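Cortical-lytic enzyme (Bacillus cereus, PDB 4S3J) acts as an N-acetylglucosaminidase that degrades partially broken-down spore cortex peptidoglycan during germination, and probably recognises its muramic acid delta-lactam residues. Local coordinates at residues K30-N35 / Q44-N49; I116-S121 / E151-A156; L247-V252 / Q274-V279; T283-W288 / N323-D328. One frame throughout, in Å; residues are numbered along the deposited sequence.

Contact 1: residues K30-N35 / Q44-N49; sequences KDNGLN and QALIVN
Asn32, just past helix 25-31, faces Leu46 and Ile47 of strand 45-49, and the touching backbones run 150° apart end to end. The helix stops in a Schellman motif, with Gly33 as its C-prime residue. Both segments belong to the beta-alpha-alpha-beta fold of a LysM domain, whose last strand pairs antiparallel with strand 3-7. The side-chain amide of Asn32 pairs with the backbone of Ile47 through two bonds. Ile47 N donates to Asn32 OD1 at 2.8 Å, in the carbonyl plane and on a lone pair. Asn32 ND2 returns a bond of 2.9 Å to Ile47 O, in its own amide plane. The pair fixes the rotation of the amide. Asn32 ND2 also bonds to Ile28 O, and Asn32 OD1 is shared with Gln416, which ties this LysM domain to helix 415-424, probably part of the catalytic barrel. Leu46 CD2 presses on Asn32 CG at 3.7 Å, the two side chains crossing at about a right angle. Leu34 CD2 reaches the amide nitrogen Gln44 NE2 at 3.8 Å, while Gln44 OE1 bonds to Val41 N. Ile47 holds CG1 between its backbone N and carbonyl carbon (chi1 54°), which brings Ile47 CD1 to 3.7 Å from Asp31 O.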
loop_
_atom_site.group_PDB
_atom_site.type_symbol
_atom_site.label_atom_id
_atom_site.label_comp_id
_atom_site.label_asym_id
_atom_site.label_seq_id
_atom_site.Cartn_x
_atom_site.Cartn_y
_atom_site.Cartn_z
ATOM N N LYS A 30 5.496 -15.811 -15.560
ATOM C CA LYS A 30 6.273 -14.590 -15.358
ATOM C C LYS A 30 5.436 -13.503 -14.703
ATOM O O LYS A 30 5.876 -12.892 -13.729
ATOM C CB LYS A 30 6.842 -14.072 -16.685
ATOM C CG LYS A 30 7.747 -12.834 -16.505
ATOM C CD LYS A 30 8.103 -12.134 -17.814
ATOM C CE LYS A 30 9.226 -12.845 -18.558
ATOM N NZ LYS A 30 10.553 -12.646 -17.890
ATOM N N ASP A 31 4.245 -13.256 -15.241
ATOM C CA ASP A 31 3.394 -12.175 -14.747
ATOM C C ASP A 31 2.961 -12.356 -13.305
ATOM O O ASP A 31 2.650 -11.378 -12.621
ATOM C CB ASP A 31 2.144 -12.026 -15.611
ATOM C CG ASP A 31 2.448 -11.541 -17.013
ATOM O OD1 ASP A 31 3.564 -11.030 -17.244
ATOM O OD2 ASP A 31 1.549 -11.630 -17.872
ATOM N N ASN A 32 2.911 -13.597 -12.846
ATOM C CA ASN A 32 2.421 -13.888 -11.512
ATOM C C ASN A 32 3.507 -14.351 -10.546
ATOM O O ASN A 32 3.193 -14.795 -9.432
ATOM C CB ASN A 32 1.316 -14.933 -11.618
ATOM C CG ASN A 32 0.092 -14.383 -12.309
ATOM O OD1 ASN A 32 -0.707 -13.684 -11.707
ATOM N ND2 ASN A 32 -0.053 -14.690 -13.595
ATOM N N GLY A 33 4.759 -14.282 -10.995
ATOM C CA GLY A 33 5.888 -14.647 -10.152
ATOM C C GLY A 33 5.776 -16.063 -9.634
ATOM O O GLY A 33 6.084 -16.348 -8.477
ATOM N N LEU A 34 5.312 -16.968 -10.486
ATOM C CA LEU A 34 5.151 -18.332 -10.066
ATOM C C LEU A 34 6.445 -19.117 -10.145
ATOM O O LEU A 34 7.320 -18.825 -10.953
ATOM C CB LEU A 34 4.118 -19.049 -10.936
ATOM C CG LEU A 34 2.750 -18.378 -11.040
ATOM C CD1 LEU A 34 1.855 -19.164 -12.008
ATOM C CD2 LEU A 34 2.094 -18.305 -9.688
ATOM N N ASN A 35 6.509 -20.166 -9.335
ATOM C CA ASN A 35 7.472 -21.236 -9.555
ATOM C C ASN A 35 6.809 -22.188 -10.525
ATOM O O ASN A 35 5.774 -22.744 -10.199
ATOM C CB ASN A 35 7.821 -21.930 -8.245
ATOM C CG ASN A 35 8.779 -23.099 -8.424
ATOM O OD1 ASN A 35 8.890 -23.696 -9.501
ATOM N ND2 ASN A 35 9.484 -23.431 -7.357
ATOM N N GLN A 44 -6.860 -18.848 -5.898
ATOM C CA GLN A 44 -5.718 -17.979 -6.189
ATOM C C GLN A 44 -6.105 -17.013 -7.303
ATOM O O GLN A 44 -6.806 -17.372 -8.249
ATOM C CB GLN A 44 -4.500 -18.847 -6.594
ATOM C CG GLN A 44 -3.257 -18.157 -6.941
ATOM C CD GLN A 44 -2.117 -19.104 -7.282
ATOM O OE1 GLN A 44 -2.236 -20.350 -7.319
ATOM N NE2 GLN A 44 -0.982 -18.514 -7.500
ATOM N N ALA A 45 -5.678 -15.758 -7.177
ATOM C CA ALA A 45 -5.955 -14.755 -8.198
ATOM C C ALA A 45 -4.743 -14.518 -9.073
ATOM O O ALA A 45 -3.682 -14.110 -8.573
ATOM C CB ALA A 45 -6.360 -13.433 -7.539
ATOM N N LEU A 46 -4.912 -14.736 -10.376
ATOM C CA LEU A 46 -3.842 -14.573 -11.341
ATOM C C LEU A 46 -4.183 -13.415 -12.267
ATOM O O LEU A 46 -5.374 -13.094 -12.467
ATOM C CB LEU A 46 -3.633 -15.825 -12.196
ATOM C CG LEU A 46 -3.278 -17.102 -11.429
ATOM C CD1 LEU A 46 -3.256 -18.273 -12.397
ATOM C CD2 LEU A 46 -1.979 -16.981 -10.668
ATOM N N ILE A 47 -3.156 -12.805 -12.852
ATOM C CA ILE A 47 -3.398 -11.933 -13.985
ATOM C C ILE A 47 -3.047 -12.719 -15.268
ATOM O O ILE A 47 -2.035 -13.468 -15.333
ATOM C CB ILE A 47 -2.630 -10.595 -13.841
ATOM C CG1 ILE A 47 -1.138 -10.792 -13.600
ATOM C CG2 ILE A 47 -3.232 -9.806 -12.679
ATOM C CD1 ILE A 47 -0.357 -9.465 -13.623
ATOM N N VAL A 48 -3.940 -12.601 -16.260
ATOM C CA VAL A 48 -3.865 -13.345 -17.526
ATOM C C VAL A 48 -4.208 -12.444 -18.707
ATOM O O VAL A 48 -5.095 -11.606 -18.609
ATOM C CB VAL A 48 -4.840 -14.548 -17.533
ATOM C CG1 VAL A 48 -4.839 -15.282 -18.892
ATOM C CG2 VAL A 48 -4.508 -15.518 -16.409
ATOM N N ASN A 49 -3.499 -12.630 -19.813
ATOM C CA ASN A 49 -3.852 -11.995 -21.098
ATOM C C ASN A 49 -5.016 -12.690 -21.743
ATOM O O ASN A 49 -4.883 -13.837 -22.180
ATOM C CB ASN A 49 -2.650 -12.030 -22.032
ATOM C CG ASN A 49 -2.834 -11.158 -23.249
ATOM O OD1 ASN A 49 -3.914 -11.094 -23.811
ATOM N ND2 ASN A 49 -1.771 -10.482 -23.661
HETATM O O HOH W 1 -0.198 -13.764 -17.503
#

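Contact 2: residues I116-S121 / E151-A156; sequences IPIKES and EPTETA
Thr153 lays its methyl CG2 alongside Ile118 CG1 at 3.8 Å, the two side chains sliding past each other in opposite directions. Thr153 OG1 lies 3.9 Å from Ile116 CG2. With OG1 anti to the backbone N (chi1 -174°), the methyl takes the place between N and the carbonyl carbon; there it lies against Ile118 and also brushes Ile116 CG1. Glu154 supplies the polar half. Its chain is extended beyond CG and carries the carboxylate across to the backbone of 116-121. Ile118 N donates to Glu154 OE2 at 2.9 Å, on the syn side and 27° out of the carboxylate plane. Pro117 CB sits 3.1 Å from Glu154 OE2, a close approach next to that bond. One water bridges the other oxygen, donating to Glu154 OE1 at 2.7 Å and to Ile118 O at 2.6 Å. Lys157 forms a salt bridge with Glu154 OE1. The carboxylate is thus held at both oxygens. Pro152 to Thr155 is a type II beta turn, and Glu154 is the N-cap residue of helix 155-164. Two beta-alpha connections, leading into helices 120-129 and 155-164, meet here at the surface of the family 18 TIM barrel, away from the probable proton donor Glu220.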
loop_
_atom_site.group_PDB
_atom_site.type_symbol
_atom_site.label_atom_id
_atom_site.label_comp_id
_atom_site.label_asym_id
_atom_site.label_seq_id
_atom_site.Cartn_x
_atom_site.Cartn_y
_atom_site.Cartn_z
ATOM N N ILE A 116 22.184 -4.960 9.381
ATOM C CA ILE A 116 23.270 -4.132 8.891
ATOM C C ILE A 116 24.413 -5.053 8.495
ATOM O O ILE A 116 24.909 -5.804 9.341
ATOM C CB ILE A 116 23.762 -3.113 9.953
ATOM C CG1 ILE A 116 22.611 -2.221 10.427
ATOM C CG2 ILE A 116 24.885 -2.242 9.387
ATOM C CD1 ILE A 116 22.921 -1.429 11.687
ATOM N N PRO A 117 24.812 -5.033 7.207
ATOM C CA PRO A 117 24.249 -4.266 6.084
ATOM C C PRO A 117 22.866 -4.748 5.646
ATOM O O PRO A 117 22.412 -5.793 6.091
ATOM C CB PRO A 117 25.274 -4.478 4.964
ATOM C CG PRO A 117 25.923 -5.768 5.287
ATOM C CD PRO A 117 25.966 -5.847 6.786
ATOM N N ILE A 118 22.214 -3.973 4.783
ATOM C CA ILE A 118 20.905 -4.339 4.253
ATOM C C ILE A 118 21.032 -5.638 3.460
ATOM O O ILE A 118 21.977 -5.810 2.693
ATOM C CB ILE A 118 20.330 -3.241 3.341
ATOM C CG1 ILE A 118 20.263 -1.898 4.061
ATOM C CG2 ILE A 118 18.917 -3.608 2.851
ATOM C CD1 ILE A 118 20.000 -0.724 3.121
ATOM N N LYS A 119 20.075 -6.542 3.632
ATOM C CA LYS A 119 20.089 -7.795 2.879
ATOM C C LYS A 119 20.076 -7.548 1.370
ATOM O O LYS A 119 19.371 -6.672 0.863
ATOM C CB LYS A 119 18.892 -8.674 3.254
ATOM C CG LYS A 119 18.963 -9.290 4.651
ATOM C CD LYS A 119 17.723 -10.127 4.922
ATOM C CE LYS A 119 17.612 -10.491 6.390
ATOM N NZ LYS A 119 16.312 -11.145 6.693
ATOM N N GLU A 120 20.859 -8.348 0.660
ATOM C CA GLU A 120 20.904 -8.278 -0.792
ATOM C C GLU A 120 19.512 -8.459 -1.409
ATOM O O GLU A 120 19.146 -7.753 -2.338
ATOM C CB GLU A 120 21.854 -9.358 -1.311
ATOM C CG GLU A 120 22.097 -9.363 -2.811
ATOM C CD GLU A 120 22.940 -10.560 -3.252
ATOM O OE1 GLU A 120 23.370 -11.343 -2.383
ATOM O OE2 GLU A 120 23.175 -10.727 -4.465
ATOM N N SER A 121 18.715 -9.367 -0.849
ATOM C CA SER A 121 17.382 -9.635 -1.385
ATOM C C SER A 121 16.503 -8.388 -1.293
ATOM O O SER A 121 15.684 -8.115 -2.163
ATOM C CB SER A 121 16.751 -10.823 -0.639
ATOM O OG SER A 121 16.725 -10.564 0.750
ATOM N N GLU A 151 21.378 8.597 11.100
ATOM C CA GLU A 151 21.220 8.145 9.719
ATOM C C GLU A 151 21.172 6.623 9.664
ATOM O O GLU A 151 21.998 5.953 10.298
ATOM C CB GLU A 151 22.367 8.630 8.841
ATOM C CG GLU A 151 22.486 10.127 8.706
ATOM C CD GLU A 151 23.313 10.538 7.498
ATOM O OE1 GLU A 151 23.665 9.661 6.678
ATOM O OE2 GLU A 151 23.603 11.744 7.369
ATOM N N PRO A 152 20.240 6.064 8.877
ATOM C CA PRO A 152 20.235 4.612 8.650
ATOM C C PRO A 152 21.346 4.166 7.702
ATOM O O PRO A 152 21.883 4.981 6.963
ATOM C CB PRO A 152 18.864 4.359 8.035
ATOM C CG PRO A 152 18.506 5.631 7.376
ATOM C CD PRO A 152 19.096 6.725 8.225
ATOM N N THR A 153 21.673 2.873 7.711
ATOM C CA THR A 153 22.833 2.404 6.968
ATOM C C THR A 153 22.624 2.534 5.461
ATOM O O THR A 153 21.499 2.424 4.978
ATOM C CB THR A 153 23.160 0.927 7.328
ATOM O OG1 THR A 153 24.378 0.534 6.691
ATOM C CG2 THR A 153 22.035 -0.016 6.911
ATOM N N GLU A 154 23.710 2.796 4.734
ATOM C CA GLU A 154 23.711 2.794 3.268
ATOM C C GLU A 154 22.682 3.759 2.672
ATOM O O GLU A 154 22.065 3.471 1.638
ATOM C CB GLU A 154 23.462 1.365 2.765
ATOM C CG GLU A 154 24.466 0.344 3.308
ATOM C CD GLU A 154 24.097 -1.094 2.960
ATOM O OE1 GLU A 154 23.898 -1.399 1.767
ATOM O OE2 GLU A 154 23.985 -1.914 3.896
ATOM N N THR A 155 22.510 4.916 3.311
ATOM C CA THR A 155 21.540 5.898 2.830
ATOM C C THR A 155 21.876 6.370 1.426
ATOM O O THR A 155 20.991 6.493 0.594
ATOM C CB THR A 155 21.443 7.120 3.781
ATOM O OG1 THR A 155 20.821 6.709 5.001
ATOM C CG2 THR A 155 20.583 8.198 3.202
ATOM N N ALA A 156 23.149 6.642 1.149
ATOM C CA ALA A 156 23.531 7.137 -0.174
ATOM C C ALA A 156 23.185 6.121 -1.263
ATOM O O ALA A 156 22.741 6.497 -2.348
ATOM C CB ALA A 156 25.014 7.474 -0.212
HETATM O O HOH W 2 23.530 -4.092 1.469
#

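Contact 3: residues L247-V252 / Q274-V279; sequences LSTTLV and QIVDFV
Ser248 and Phe278 meet on one side of a pair of parallel strands, and Thr249 and Val279 meet on the other. Phe278 places its ring with CG between backbone N and carbonyl carbon (chi1 66°), which swings it under Ser248. Ser248 CB then stands over one ring face in a CH-pi contact, 3.5 Å from the centroid of the Phe278 ring and 16° off its normal. Ser248 OG bonds to Asp214 and His216. On the other side, Thr249 OG1 lies 3.6 Å from Val279 CG1, and Thr249 OG1 hydrogen-bonds to Gln272 OE1. Leu251 CD1 packs obliquely on Val279 CG1 at 3.7 Å. Val276 CG1 touches both Thr249 CG2 and Leu247 CG, crossing both side chains at about a right angle. Leu247 has CG anti to its own N (chi1 171°), and its CD2 runs beside Ile275 CG2, both side chains pointing the same way.

Asp277 grips the start of the strand pair with two bonds. Its amide Asp277 N donates to Leu247 O at 2.8 Å. Asp277 OD2 accepts a hydrogen bond from Leu247 N at 2.9 Å, on its anti side. Lys238 forms a salt bridge with the same oxygen. Farther along, Thr249 N to Phe278 O is a weak bond of 3.4 Å.

The strands 246-251 and 278-281 are neighbours in the TIM barrel. Strand 214-218 pairs with the other edge of 246-251. Helix 227-240 covers Leu247, Thr249 and Ile275, while helix 269-275 covers Leu251.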
loop_
_atom_site.group_PDB
_atom_site.type_symbol
_atom_site.label_atom_id
_atom_site.label_comp_id
_atom_site.label_asym_id
_atom_site.label_seq_id
_atom_site.Cartn_x
_atom_site.Cartn_y
_atom_site.Cartn_z
ATOM N N LEU A 247 6.865 18.941 1.634
ATOM C CA LEU A 247 6.711 18.481 3.005
ATOM C C LEU A 247 5.547 17.498 3.114
ATOM O O LEU A 247 4.481 17.730 2.546
ATOM C CB LEU A 247 6.469 19.683 3.914
ATOM C CG LEU A 247 6.082 19.456 5.368
ATOM C CD1 LEU A 247 7.228 18.748 6.121
ATOM C CD2 LEU A 247 5.739 20.809 6.050
ATOM N N SER A 248 5.750 16.397 3.838
ATOM C CA SER A 248 4.679 15.442 4.050
ATOM C C SER A 248 4.707 14.888 5.463
ATOM O O SER A 248 5.709 15.025 6.172
ATOM C CB SER A 248 4.765 14.296 3.023
ATOM O OG SER A 248 6.000 13.600 3.121
ATOM N N THR A 249 3.589 14.294 5.870
ATOM C CA THR A 249 3.454 13.693 7.194
ATOM C C THR A 249 2.669 12.388 7.178
ATOM O O THR A 249 1.851 12.141 6.264
ATOM C CB THR A 249 2.723 14.621 8.160
ATOM O OG1 THR A 249 1.454 14.953 7.592
ATOM C CG2 THR A 249 3.550 15.892 8.450
ATOM N N THR A 250 2.898 11.582 8.213
ATOM C CA THR A 250 2.097 10.404 8.497
ATOM C C THR A 250 0.947 10.738 9.444
ATOM O O THR A 250 1.135 11.409 10.460
ATOM C CB THR A 250 2.966 9.282 9.126
ATOM O OG1 THR A 250 3.909 8.814 8.155
ATOM C CG2 THR A 250 2.102 8.116 9.608
ATOM N N LEU A 251 -0.237 10.251 9.113
ATOM C CA LEU A 251 -1.427 10.407 9.951
ATOM C C LEU A 251 -2.021 9.052 10.335
ATOM O O LEU A 251 -2.188 8.160 9.492
ATOM C CB LEU A 251 -2.498 11.234 9.228
ATOM C CG LEU A 251 -2.238 12.721 8.979
ATOM C CD1 LEU A 251 -3.364 13.284 8.087
ATOM C CD2 LEU A 251 -2.115 13.494 10.277
ATOM N N VAL A 252 -2.397 8.909 11.597
ATOM C CA VAL A 252 -3.203 7.769 12.011
ATOM C C VAL A 252 -4.580 7.897 11.350
ATOM O O VAL A 252 -5.049 9.013 11.073
ATOM C CB VAL A 252 -3.358 7.668 13.546
ATOM C CG1 VAL A 252 -2.023 7.338 14.208
ATOM C CG2 VAL A 252 -3.964 8.952 14.113
ATOM N N GLN A 274 -3.634 21.905 5.720
ATOM C CA GLN A 274 -3.439 23.269 5.289
ATOM C C GLN A 274 -1.955 23.599 5.065
ATOM O O GLN A 274 -1.621 24.542 4.352
ATOM C CB GLN A 274 -4.071 24.215 6.320
ATOM C CG GLN A 274 -4.303 25.617 5.814
ATOM C CD GLN A 274 -5.177 26.433 6.749
ATOM O OE1 GLN A 274 -5.977 25.882 7.507
ATOM N NE2 GLN A 274 -5.036 27.751 6.695
ATOM N N ILE A 275 -1.076 22.860 5.737
ATOM C CA ILE A 275 0.354 23.127 5.701
ATOM C C ILE A 275 1.120 22.271 4.692
ATOM O O ILE A 275 1.952 22.771 3.944
ATOM C CB ILE A 275 0.979 22.912 7.089
ATOM C CG1 ILE A 275 0.295 23.802 8.133
ATOM C CG2 ILE A 275 2.480 23.196 7.057
ATOM C CD1 ILE A 275 0.558 23.399 9.564
ATOM N N VAL A 276 0.897 20.966 4.723
ATOM C CA VAL A 276 1.760 20.044 3.984
ATOM C C VAL A 276 1.360 19.842 2.509
ATOM O O VAL A 276 0.265 20.211 2.079
ATOM C CB VAL A 276 1.797 18.659 4.681
ATOM C CG1 VAL A 276 2.149 18.791 6.161
ATOM C CG2 VAL A 276 0.470 17.935 4.502
ATOM N N ASP A 277 2.272 19.272 1.728
ATOM C CA ASP A 277 1.998 18.943 0.332
ATOM C C ASP A 277 1.185 17.664 0.202
ATOM O O ASP A 277 0.303 17.583 -0.654
ATOM C CB ASP A 277 3.312 18.834 -0.440
ATOM C CG ASP A 277 3.999 20.179 -0.595
ATOM O OD1 ASP A 277 3.566 20.948 -1.478
ATOM O OD2 ASP A 277 4.923 20.492 0.188
ATOM N N PHE A 278 1.476 16.670 1.030
ATOM C CA PHE A 278 0.633 15.486 1.096
ATOM C C PHE A 278 0.771 14.775 2.428
ATOM O O PHE A 278 1.708 15.035 3.196
ATOM C CB PHE A 278 0.935 14.532 -0.062
ATOM C CG PHE A 278 2.308 13.898 -0.038
ATOM C CD1 PHE A 278 2.541 12.721 0.668
ATOM C CD2 PHE A 278 3.339 14.434 -0.780
ATOM C CE1 PHE A 278 3.803 12.109 0.652
ATOM C CE2 PHE A 278 4.584 13.838 -0.813
ATOM C CZ PHE A 278 4.820 12.673 -0.093
ATOM N N VAL A 279 -0.219 13.939 2.721
ATOM C CA VAL A 279 -0.228 13.086 3.908
ATOM C C VAL A 279 -0.304 11.629 3.486
ATOM O O VAL A 279 -0.862 11.299 2.436
ATOM C CB VAL A 279 -1.416 13.383 4.857
ATOM C CG1 VAL A 279 -1.349 14.822 5.391
ATOM C CG2 VAL A 279 -2.751 13.147 4.168
#

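Contact 4: residues T283-W288 / N323-D328; sequences TYDWGW and NLYGFD
Asp285 OD1 lies at the edge of the Tyr325 ring, in plane, and Asn323 CB covers one face of that ring, 3.4 Å above the plane and offset toward the rim. The bond at the edge is the one hydrogen bond between the two segments. Tyr325 OH donates to Asp285 OD1 at 2.7 Å, meeting it from above the carboxylate plane, 38° out of it. Ring and carboxylate planes stand 45° apart. The same hydroxyl touches the Tyr284 ring obliquely, with Tyr325 OH 3.4 Å from Tyr284 CD1, and the two tyrosine side chains cross at about a right angle. In the family 18 TIM barrel, 283-288 is the loop after strand 278-281, and 323-328 belongs to the neighbouring strand 318-330. Tyr284 lies about 7 Å, side chain to side chain, from Glu220, the probable proton donor, which places Tyr284 near the probable active site. Asn323 holds CG between its backbone N and carbonyl carbon (chi1 55°), which turns Asn323 ND2 back to Tyr325 O at 2.9 Å. Glu385 takes a second bond from that nitrogen, and Ser297 bonds to Asn323 OD1. Asn323 N is buried here without a partner. Phe327 meets Gly287 O at its ring edge, near the ring plane, and Phe327 CE2 lies 3.9 Å from Trp288 CA.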
loop_
_atom_site.group_PDB
_atom_site.type_symbol
_atom_site.label_atom_id
_atom_site.label_comp_id
_atom_site.label_asym_id
_atom_site.label_seq_id
_atom_site.Cartn_x
_atom_site.Cartn_y
_atom_site.Cartn_z
ATOM N N THR A 283 -4.074 3.617 6.633
ATOM C CA THR A 283 -5.323 2.880 6.464
ATOM C C THR A 283 -5.083 1.360 6.376
ATOM O O THR A 283 -5.362 0.711 5.361
ATOM C CB THR A 283 -6.080 3.403 5.218
ATOM O OG1 THR A 283 -5.134 3.774 4.200
ATOM C CG2 THR A 283 -6.907 4.631 5.565
ATOM N N TYR A 284 -4.535 0.807 7.454
ATOM C CA TYR A 284 -4.318 -0.625 7.564
ATOM C C TYR A 284 -4.219 -0.992 9.045
ATOM O O TYR A 284 -4.291 -0.111 9.896
ATOM C CB TYR A 284 -3.087 -1.041 6.762
ATOM C CG TYR A 284 -1.864 -0.188 6.948
ATOM C CD1 TYR A 284 -1.128 -0.280 8.113
ATOM C CD2 TYR A 284 -1.443 0.707 5.974
ATOM C CE1 TYR A 284 -0.001 0.482 8.315
ATOM C CE2 TYR A 284 -0.296 1.478 6.169
ATOM C CZ TYR A 284 0.412 1.355 7.344
ATOM O OH TYR A 284 1.542 2.098 7.571
ATOM N N ASP A 285 -4.095 -2.291 9.336
ATOM C CA ASP A 285 -3.999 -2.863 10.699
ATOM C C ASP A 285 -5.296 -2.790 11.525
ATOM O O ASP A 285 -5.256 -2.561 12.737
ATOM C CB ASP A 285 -2.864 -2.215 11.494
ATOM C CG ASP A 285 -1.506 -2.618 10.984
ATOM O OD1 ASP A 285 -1.416 -3.649 10.275
ATOM O OD2 ASP A 285 -0.526 -1.912 11.301
ATOM N N TRP A 286 -6.441 -3.008 10.890
ATOM C CA TRP A 286 -7.640 -3.397 11.630
ATOM C C TRP A 286 -7.379 -4.792 12.189
ATOM O O TRP A 286 -7.361 -4.993 13.402
ATOM C CB TRP A 286 -8.884 -3.369 10.744
ATOM C CG TRP A 286 -9.490 -1.997 10.599
ATOM C CD1 TRP A 286 -10.530 -1.482 11.323
ATOM C CD2 TRP A 286 -9.087 -0.962 9.686
ATOM N NE1 TRP A 286 -10.798 -0.201 10.918
ATOM C CE2 TRP A 286 -9.933 0.144 9.916
ATOM C CE3 TRP A 286 -8.104 -0.868 8.695
ATOM C CZ2 TRP A 286 -9.816 1.341 9.196
ATOM C CZ3 TRP A 286 -7.996 0.320 7.966
ATOM C CH2 TRP A 286 -8.846 1.405 8.225
ATOM N N GLY A 287 -7.143 -5.756 11.298
ATOM C CA GLY A 287 -6.487 -6.998 11.683
ATOM C C GLY A 287 -4.998 -6.726 11.818
ATOM O O GLY A 287 -4.376 -6.188 10.894
ATOM N N TRP A 288 -4.424 -7.070 12.970
ATOM C CA TRP A 288 -3.024 -6.765 13.241
ATOM C C TRP A 288 -2.353 -7.881 14.059
ATOM O O TRP A 288 -3.026 -8.790 14.569
ATOM C CB TRP A 288 -2.909 -5.395 13.939
ATOM C CG TRP A 288 -3.372 -5.371 15.358
ATOM C CD1 TRP A 288 -4.660 -5.446 15.803
ATOM C CD2 TRP A 288 -2.545 -5.273 16.527
ATOM N NE1 TRP A 288 -4.688 -5.400 17.182
ATOM C CE2 TRP A 288 -3.404 -5.296 17.646
ATOM C CE3 TRP A 288 -1.170 -5.163 16.730
ATOM C CZ2 TRP A 288 -2.923 -5.217 18.955
ATOM C CZ3 TRP A 288 -0.695 -5.085 18.038
ATOM C CH2 TRP A 288 -1.570 -5.115 19.125
ATOM N N ASN A 323 -1.193 -1.943 2.991
ATOM C CA ASN A 323 -0.343 -3.050 3.396
ATOM C C ASN A 323 -0.096 -3.992 2.229
ATOM O O ASN A 323 -1.016 -4.256 1.436
ATOM C CB ASN A 323 -0.999 -3.825 4.545
ATOM C CG ASN A 323 -2.395 -4.293 4.192
ATOM O OD1 ASN A 323 -3.313 -3.468 4.012
ATOM N ND2 ASN A 323 -2.566 -5.605 4.025
ATOM N N LEU A 324 1.124 -4.507 2.133
ATOM C CA LEU A 324 1.400 -5.599 1.198
ATOM C C LEU A 324 1.422 -6.950 1.933
ATOM O O LEU A 324 1.370 -8.016 1.292
ATOM C CB LEU A 324 2.724 -5.345 0.467
ATOM C CG LEU A 324 2.696 -4.181 -0.540
ATOM C CD1 LEU A 324 4.111 -3.921 -1.064
ATOM C CD2 LEU A 324 1.762 -4.499 -1.667
ATOM N N TYR A 325 1.461 -6.901 3.262
ATOM C CA TYR A 325 1.520 -8.103 4.087
ATOM C C TYR A 325 0.139 -8.607 4.487
ATOM O O TYR A 325 -0.829 -7.842 4.544
ATOM C CB TYR A 325 2.335 -7.827 5.366
ATOM C CG TYR A 325 1.790 -6.639 6.142
ATOM C CD1 TYR A 325 2.211 -5.336 5.856
ATOM C CD2 TYR A 325 0.836 -6.807 7.150
ATOM C CE1 TYR A 325 1.692 -4.252 6.537
ATOM C CE2 TYR A 325 0.322 -5.709 7.846
ATOM C CZ TYR A 325 0.756 -4.445 7.530
ATOM O OH TYR A 325 0.235 -3.374 8.189
ATOM N N GLY A 326 0.068 -9.911 4.772
ATOM C CA GLY A 326 -1.039 -10.494 5.498
ATOM C C GLY A 326 -0.485 -11.066 6.797
ATOM O O GLY A 326 0.706 -10.881 7.101
ATOM N N PHE A 327 -1.331 -11.771 7.554
ATOM C CA PHE A 327 -0.888 -12.458 8.773
ATOM C C PHE A 327 -1.421 -13.882 8.814
ATOM O O PHE A 327 -2.503 -14.170 8.291
ATOM C CB PHE A 327 -1.352 -11.733 10.035
ATOM C CG PHE A 327 -0.648 -10.420 10.285
ATOM C CD1 PHE A 327 0.692 -10.388 10.621
ATOM C CD2 PHE A 327 -1.341 -9.245 10.174
ATOM C CE1 PHE A 327 1.342 -9.167 10.854
ATOM C CE2 PHE A 327 -0.715 -8.024 10.400
ATOM C CZ PHE A 327 0.635 -7.995 10.738
ATOM N N ASP A 328 -0.633 -14.742 9.446
ATOM C CA ASP A 328 -0.983 -16.122 9.739
ATOM C C ASP A 328 -1.127 -16.201 11.258
ATOM O O ASP A 328 -0.144 -16.017 11.979
ATOM C CB ASP A 328 0.105 -17.061 9.201
ATOM C CG ASP A 328 -0.161 -18.529 9.503
ATOM O OD1 ASP A 328 -0.852 -18.842 10.499
ATOM O OD2 ASP A 328 0.361 -19.372 8.751
#

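The four contacts follow in series, none nesting in or crossing another. Contact 1 closes an eight-residue loop in the first LysM domain; the second follows before the barrel. Contact 2 lies early in the catalytic barrel, after its strand 104-111. Between its segments lie the rest of helix 120-129 and strands 135-143 and 149-150, and it joins two helix lead-ins. Contact 3 spans helix 269-275 and joins neighbouring strands of the barrel. Contact 4 begins soon after, across helix 299-312, and joins the loop following strand 278-281 to the neighbouring strand 318-330. Contacts 3 and 4 thus share a barrel wall, centres 22 Å apart. Contacts 1 and 3 are farthest apart, centres 36 Å, on opposite sides of the chain's centre.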